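Local coordinates for pheromone cOB1/lipoprotein, YaeC family (Enterococcus faecalis, PDB 4EF1), which probably binds methionine outside the cell as the lipid-tethered solute-binding component of an uptake system, its precursor also yielding the sex pheromone cOB1, at residues L43-L48 and D54-Q59; T39-P44 and V61-E66. All coordinates share one frame; numbering follows the deposited sequence.

Interactions 1 and 2 adjoin each other beside the ligand pocket, their centres about 8 Å apart. Both start from the same part of the chain: residues 39-44 lead into helix 43-50, and the segments overlap at Leu43 and Pro44, though only interaction 1 uses Pro44 for contact. The chain then runs through strand 55-60, part of the six-stranded mixed sheet, and straight into helix 61-71. Interaction 1 packs helix 43-50 on that strand, and interaction 2 sets the loop before helix 43-50 against the first turn of helix 61-71. The two meet where Phe58 CE2 lies 3.4 Å from Tyr41 O. Selenomethionine touches both, so consecutive chain elements line part of its side-chain pocket.

Interaction 1. Residues L43-L48 and D54-Q59; sequences LPNKAL and DANYFQ. With MSE (selenomethionine), chain C.
Asn45 and Gln59 reach toward each other from opposite directions and join their amides through two hydrogen bonds. Gln59 NE2 donates a hydrogen bond to Asn45 OD1 at 3.0 Å, lying in the carbonyl plane on a lone pair, while Asn45 ND2 donates one back to Gln59 OE1 at 3.1 Å, with a nearly straight N-H...O angle of 167°. The amide planes are 36° apart, so the pair is twisted rather than flat. Asn45 OD1 takes a second donor, Asn56 ND2, 3.1 Å away and tilted from the carbonyl plane. Asn56 ND2 also makes a weak bond to Pro44 O. With its CG set between backbone N and carbonyl carbon (chi1 69°), Asn56 directs its amide at the helix.

Beside this network Pro44 lies over one face of the Phe58 ring, its CG 3.9 Å from the ring centroid and almost on the ring normal, a CH-pi contact. Gln59 CB covers the opposite face, and Asn45 ND2 approaches the ring edge at CZ, 3.6 Å away. At the far end Leu48 CD1 packs on Asp54 O at 3.4 Å. The axes of helix 43-48 and strand 55-57 run nearly antiparallel.

Farther out, Phe63 and Ala67 of helix 61-71 and Phe75 pack against Asn45, and the Asn56 backbone bonds to Ala206 in strand 203-208. The selenomethionine methyl, CE, lies 3.8 Å from Gln59 CB. The bonds of Asn45 probably fix how the buried amides are turned, while packing on both faces restrains Phe58 beside the ligand's methyl group.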
loop_
_atom_site.group_PDB
_atom_site.type_symbol
_atom_site.label_atom_id
_atom_site.label_comp_id
_atom_site.label_asym_id
_atom_site.label_seq_id
_atom_site.Cartn_x
_atom_site.Cartn_y
_atom_site.Cartn_z
ATOM N N LEU A 43 13.558 4.238 0.189
ATOM C CA LEU A 43 14.130 5.421 -0.454
ATOM C C LEU A 43 13.220 6.661 -0.549
ATOM O O LEU A 43 13.730 7.768 -0.383
ATOM C CB LEU A 43 14.761 5.094 -1.814
ATOM C CG LEU A 43 16.076 4.256 -1.784
ATOM C CD1 LEU A 43 16.567 4.048 -3.219
ATOM C CD2 LEU A 43 17.213 4.885 -0.960
ATOM N N PRO A 44 11.915 6.487 -0.778
ATOM C CA PRO A 44 11.011 7.669 -0.766
ATOM C C PRO A 44 10.967 8.431 0.556
ATOM O O PRO A 44 10.805 9.670 0.554
ATOM C CB PRO A 44 9.641 7.101 -1.105
ATOM C CG PRO A 44 9.862 5.707 -1.556
ATOM C CD PRO A 44 11.179 5.235 -1.088
ATOM N N ASN A 45 11.065 7.710 1.670
ATOM C CA ASN A 45 11.210 8.362 2.966
ATOM C C ASN A 45 12.594 8.971 3.163
ATOM O O ASN A 45 12.673 10.101 3.659
ATOM C CB ASN A 45 10.827 7.437 4.121
ATOM C CG ASN A 45 9.308 7.317 4.312
ATOM O OD1 ASN A 45 8.559 8.240 4.010
ATOM N ND2 ASN A 45 8.865 6.205 4.890
ATOM N N LYS A 46 13.675 8.263 2.785
ATOM C CA LYS A 46 15.023 8.842 2.840
ATOM C C LYS A 46 15.058 10.127 2.019
ATOM O O LYS A 46 15.548 11.157 2.479
ATOM C CB LYS A 46 16.114 7.872 2.339
ATOM C CG LYS A 46 16.378 6.679 3.268
ATOM C CD LYS A 46 17.641 5.885 2.913
ATOM C CE LYS A 46 17.928 4.797 3.945
ATOM N NZ LYS A 46 18.175 5.328 5.316
ATOM N N ALA A 47 14.529 10.066 0.807
ATOM C CA ALA A 47 14.486 11.226 -0.103
ATOM C C ALA A 47 13.722 12.460 0.453
ATOM O O ALA A 47 14.110 13.597 0.224
ATOM C CB ALA A 47 13.922 10.800 -1.465
ATOM N N LEU A 48 12.605 12.214 1.152
ATOM C CA LEU A 48 11.824 13.273 1.774
ATOM C C LEU A 48 12.607 13.922 2.902
ATOM O O LEU A 48 12.678 15.143 2.996
ATOM C CB LEU A 48 10.461 12.753 2.251
ATOM C CG LEU A 48 9.537 13.721 3.004
ATOM C CD1 LEU A 48 9.200 14.882 2.058
ATOM C CD2 LEU A 48 8.281 12.988 3.464
ATOM N N ASP A 54 9.935 17.067 -2.115
ATOM C CA ASP A 54 9.183 17.901 -1.162
ATOM C C ASP A 54 8.051 17.129 -0.460
ATOM O O ASP A 54 7.596 17.518 0.628
ATOM C CB ASP A 54 8.546 19.063 -1.905
ATOM C CG ASP A 54 9.553 19.894 -2.678
ATOM O OD1 ASP A 54 10.668 20.097 -2.168
ATOM O OD2 ASP A 54 9.217 20.319 -3.809
ATOM N N ALA A 55 7.611 16.034 -1.077
ATOM C CA ALA A 55 6.510 15.213 -0.546
ATOM C C ALA A 55 6.684 13.792 -1.071
ATOM O O ALA A 55 7.427 13.562 -2.058
ATOM C CB ALA A 55 5.168 15.761 -1.002
ATOM N N ASN A 56 6.020 12.847 -0.435
ATOM C CA ASN A 56 5.924 11.516 -1.026
ATOM C C ASN A 56 4.496 10.980 -0.994
ATOM O O ASN A 56 3.614 11.470 -0.260
ATOM C CB ASN A 56 7.036 10.553 -0.550
ATOM C CG ASN A 56 6.903 10.143 0.911
ATOM O OD1 ASN A 56 5.787 9.891 1.431
ATOM N ND2 ASN A 56 8.045 10.010 1.565
ATOM N N TYR A 57 4.267 10.014 -1.871
ATOM C CA TYR A 57 2.982 9.403 -2.096
ATOM C C TYR A 57 3.218 7.912 -2.429
ATOM O O TYR A 57 3.391 7.531 -3.595
ATOM C CB TYR A 57 2.311 10.121 -3.279
ATOM C CG TYR A 57 0.927 9.608 -3.664
ATOM C CD1 TYR A 57 0.022 9.065 -2.723
ATOM C CD2 TYR A 57 0.493 9.711 -4.989
ATOM C CE1 TYR A 57 -1.269 8.630 -3.111
ATOM C CE2 TYR A 57 -0.769 9.282 -5.372
ATOM C CZ TYR A 57 -1.647 8.737 -4.460
ATOM O OH TYR A 57 -2.884 8.364 -4.940
ATOM N N PHE A 58 3.207 7.078 -1.387
ATOM C CA PHE A 58 3.473 5.639 -1.535
ATOM C C PHE A 58 3.030 4.783 -0.337
ATOM O O PHE A 58 2.875 3.576 -0.493
ATOM C CB PHE A 58 4.987 5.402 -1.813
ATOM C CG PHE A 58 5.814 5.327 -0.569
ATOM C CD1 PHE A 58 6.171 6.479 0.108
ATOM C CD2 PHE A 58 6.246 4.110 -0.086
ATOM C CE1 PHE A 58 6.921 6.410 1.252
ATOM C CE2 PHE A 58 6.995 4.034 1.075
ATOM C CZ PHE A 58 7.336 5.183 1.738
ATOM N N GLN A 59 2.895 5.366 0.850
ATOM C CA GLN A 59 2.688 4.585 2.094
ATOM C C GLN A 59 1.369 4.847 2.783
ATOM O O GLN A 59 0.810 5.941 2.655
ATOM C CB GLN A 59 3.800 4.907 3.095
ATOM C CG GLN A 59 3.809 6.312 3.673
ATOM C CD GLN A 59 5.120 6.735 4.330
ATOM O OE1 GLN A 59 5.739 5.964 5.072
ATOM N NE2 GLN A 59 5.551 7.989 4.051
HETATM N N MSE C 301 0.723 0.881 -1.880
HETATM C CA MSE C 301 0.961 -0.031 -0.691
HETATM C C MSE C 301 -0.337 -0.586 -0.097
HETATM O O MSE C 301 -1.309 0.168 0.067
HETATM O OXT MSE C 301 -0.397 -1.780 0.302
HETATM C CB MSE C 301 1.803 0.645 0.390
HETATM C CG MSE C 301 2.235 -0.260 1.550
HETATM SE SE MSE C 301 3.036 0.773 2.961
HETATM C CE MSE C 301 4.720 1.339 2.061
#

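Interaction 2. Residues T39-P44 and V61-E66; sequences TDYVLP and VPFFNE. With MSE (selenomethionine), chain C.
Tyr41 and Phe63 make an edge-to-face (T-shaped) aromatic pair in the ligand pocket of this periplasmic-binding-protein fold, the edge of Tyr41 turned to the face of Phe63. The ring planes stand at 77° and the centroids are 5.7 Å apart. The tight part is the angle between the rings, filled by the selenomethionine methyl: CE sits 3.3 Å above the Tyr41 plane and 3.4 Å above that of Phe63, over the centre of each. Phe63 has CG anti to its backbone N (chi1 -177°), which carries the ring from helix 61-71 to the ligand; its CB meets the selenium atom, SE, at 3.4 Å. Tyr41 OH is hydrogen-bonded to Asn178, and Phe179 packs against the Tyr41 ring.

Direct contact between the segments is slight by comparison, with 101 Å² buried and no hydrogen bond across it. On the looser side, Val42 is exposed and its side chain turns away from helix 61-71. There, in one of the two modelled conformers of Asp40, OD2 accepts from Val42 N, an Asx turn, and from Leu43 N, which makes an Asx motif. Nearby, Tyr41 O meets the edge of the Phe63 ring, 3.3 Å from its CZ atom.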
loop_
_atom_site.group_PDB
_atom_site.type_symbol
_atom_site.label_atom_id
_atom_site.label_comp_id
_atom_site.label_asym_id
_atom_site.label_seq_id
_atom_site.Cartn_x
_atom_site.Cartn_y
_atom_site.Cartn_z
ATOM N N THR A 39 11.142 2.464 -6.629
ATOM C CA THR A 39 10.741 1.061 -6.747
ATOM C C THR A 39 10.676 0.328 -5.395
ATOM O O THR A 39 10.358 -0.849 -5.375
ATOM C CB THR A 39 11.752 0.339 -7.674
ATOM O OG1 THR A 39 13.062 0.405 -7.106
ATOM C CG2 THR A 39 11.794 1.006 -9.056
ATOM N N ASP A 40 10.926 1.052 -4.292
ATOM C CA ASP A 40 10.950 0.428 -2.964
ATOM C C ASP A 40 10.185 1.249 -1.945
ATOM O O ASP A 40 9.532 2.244 -2.289
ATOM C CB ASP A 40 12.406 0.272 -2.518
ATOM C CG ASP A 40 13.008 1.589 -2.132
ATOM O OD1 ASP A 40 12.840 2.554 -2.901
ATOM O OD2 ASP A 40 13.552 1.674 -1.042
ATOM N N TYR A 41 10.242 0.825 -0.672
ATOM C CA TYR A 41 9.500 1.486 0.382
ATOM C C TYR A 41 10.387 2.198 1.414
ATOM O O TYR A 41 9.872 2.731 2.382
ATOM C CB TYR A 41 8.552 0.488 1.116
ATOM C CG TYR A 41 7.336 -0.090 0.394
ATOM C CD1 TYR A 41 6.884 0.412 -0.822
ATOM C CD2 TYR A 41 6.611 -1.155 0.976
ATOM C CE1 TYR A 41 5.770 -0.120 -1.444
ATOM C CE2 TYR A 41 5.501 -1.668 0.354
ATOM C CZ TYR A 41 5.092 -1.158 -0.855
ATOM O OH TYR A 41 3.976 -1.660 -1.485
ATOM N N VAL A 42 11.694 2.273 1.162
ATOM C CA VAL A 42 12.651 2.913 2.027
ATOM C C VAL A 42 13.080 4.256 1.430
ATOM O O VAL A 42 12.934 5.282 2.074
ATOM C CB VAL A 42 13.865 1.980 2.278
ATOM C CG1 VAL A 42 14.972 2.692 3.031
ATOM C CG2 VAL A 42 13.407 0.707 3.038
ATOM N N LEU A 43 13.558 4.238 0.189
ATOM C CA LEU A 43 14.130 5.421 -0.454
ATOM C C LEU A 43 13.220 6.661 -0.549
ATOM O O LEU A 43 13.730 7.768 -0.383
ATOM C CB LEU A 43 14.761 5.094 -1.814
ATOM C CG LEU A 43 16.076 4.256 -1.784
ATOM C CD1 LEU A 43 16.567 4.048 -3.219
ATOM C CD2 LEU A 43 17.213 4.885 -0.960
ATOM N N PRO A 44 11.915 6.487 -0.778
ATOM C CA PRO A 44 11.011 7.669 -0.766
ATOM C C PRO A 44 10.967 8.431 0.556
ATOM O O PRO A 44 10.805 9.670 0.554
ATOM C CB PRO A 44 9.641 7.101 -1.105
ATOM C CG PRO A 44 9.862 5.707 -1.556
ATOM C CD PRO A 44 11.179 5.235 -1.088
ATOM N N VAL A 61 -0.684 4.765 6.722
ATOM C CA VAL A 61 -0.377 5.293 8.065
ATOM C C VAL A 61 0.344 4.312 9.001
ATOM O O VAL A 61 1.297 4.685 9.654
ATOM C CB VAL A 61 -1.614 5.929 8.774
ATOM C CG1 VAL A 61 -1.297 6.332 10.225
ATOM C CG2 VAL A 61 -2.098 7.166 7.992
ATOM N N PRO A 62 -0.096 3.042 9.049
ATOM C CA PRO A 62 0.678 2.126 9.900
ATOM C C PRO A 62 2.163 1.978 9.471
ATOM O O PRO A 62 3.059 1.946 10.321
ATOM C CB PRO A 62 -0.121 0.817 9.802
ATOM C CG PRO A 62 -1.516 1.237 9.493
ATOM C CD PRO A 62 -1.363 2.440 8.586
ATOM N N PHE A 63 2.426 1.961 8.159
ATOM C CA PHE A 63 3.780 1.892 7.668
ATOM C C PHE A 63 4.521 3.197 8.047
ATOM O O PHE A 63 5.638 3.161 8.518
ATOM C CB PHE A 63 3.806 1.706 6.150
ATOM C CG PHE A 63 5.195 1.567 5.588
ATOM C CD1 PHE A 63 5.933 2.681 5.282
ATOM C CD2 PHE A 63 5.744 0.314 5.357
ATOM C CE1 PHE A 63 7.228 2.569 4.778
ATOM C CE2 PHE A 63 7.030 0.183 4.850
ATOM C CZ PHE A 63 7.778 1.314 4.549
ATOM N N PHE A 64 3.863 4.331 7.771
ATOM C CA PHE A 64 4.377 5.680 8.092
ATOM C C PHE A 64 4.819 5.755 9.573
ATOM O O PHE A 64 5.952 6.220 9.882
ATOM C CB PHE A 64 3.272 6.721 7.763
ATOM C CG PHE A 64 3.586 8.138 8.159
ATOM C CD1 PHE A 64 4.348 8.947 7.339
ATOM C CD2 PHE A 64 3.073 8.678 9.334
ATOM C CE1 PHE A 64 4.640 10.248 7.702
ATOM C CE2 PHE A 64 3.352 9.982 9.705
ATOM C CZ PHE A 64 4.145 10.773 8.892
ATOM N N ASN A 65 3.943 5.330 10.478
ATOM C CA ASN A 65 4.250 5.400 11.941
ATOM C C ASN A 65 5.459 4.533 12.309
ATOM O O ASN A 65 6.323 4.931 13.131
ATOM C CB ASN A 65 3.044 4.980 12.790
ATOM C CG ASN A 65 1.871 5.968 12.726
ATOM O OD1 ASN A 65 2.003 7.103 12.278
ATOM N ND2 ASN A 65 0.700 5.504 13.138
ATOM N N GLU A 66 5.519 3.340 11.735
ATOM C CA GLU A 66 6.690 2.474 11.973
ATOM C C GLU A 66 7.993 3.130 11.472
ATOM O O GLU A 66 8.995 3.089 12.160
ATOM C CB GLU A 66 6.506 1.143 11.302
ATOM C CG GLU A 66 7.743 0.308 11.500
ATOM C CD GLU A 66 7.622 -0.994 10.854
ATOM O OE1 GLU A 66 7.725 -1.010 9.598
ATOM O OE2 GLU A 66 7.456 -1.975 11.595
HETATM N N MSE C 301 0.723 0.881 -1.880
HETATM C CA MSE C 301 0.961 -0.031 -0.691
HETATM C C MSE C 301 -0.337 -0.586 -0.097
HETATM O O MSE C 301 -1.309 0.168 0.067
HETATM O OXT MSE C 301 -0.397 -1.780 0.302
HETATM C CB MSE C 301 1.803 0.645 0.390
HETATM C CG MSE C 301 2.235 -0.260 1.550
HETATM SE SE MSE C 301 3.036 0.773 2.961
HETATM C CE MSE C 301 4.720 1.339 2.061
#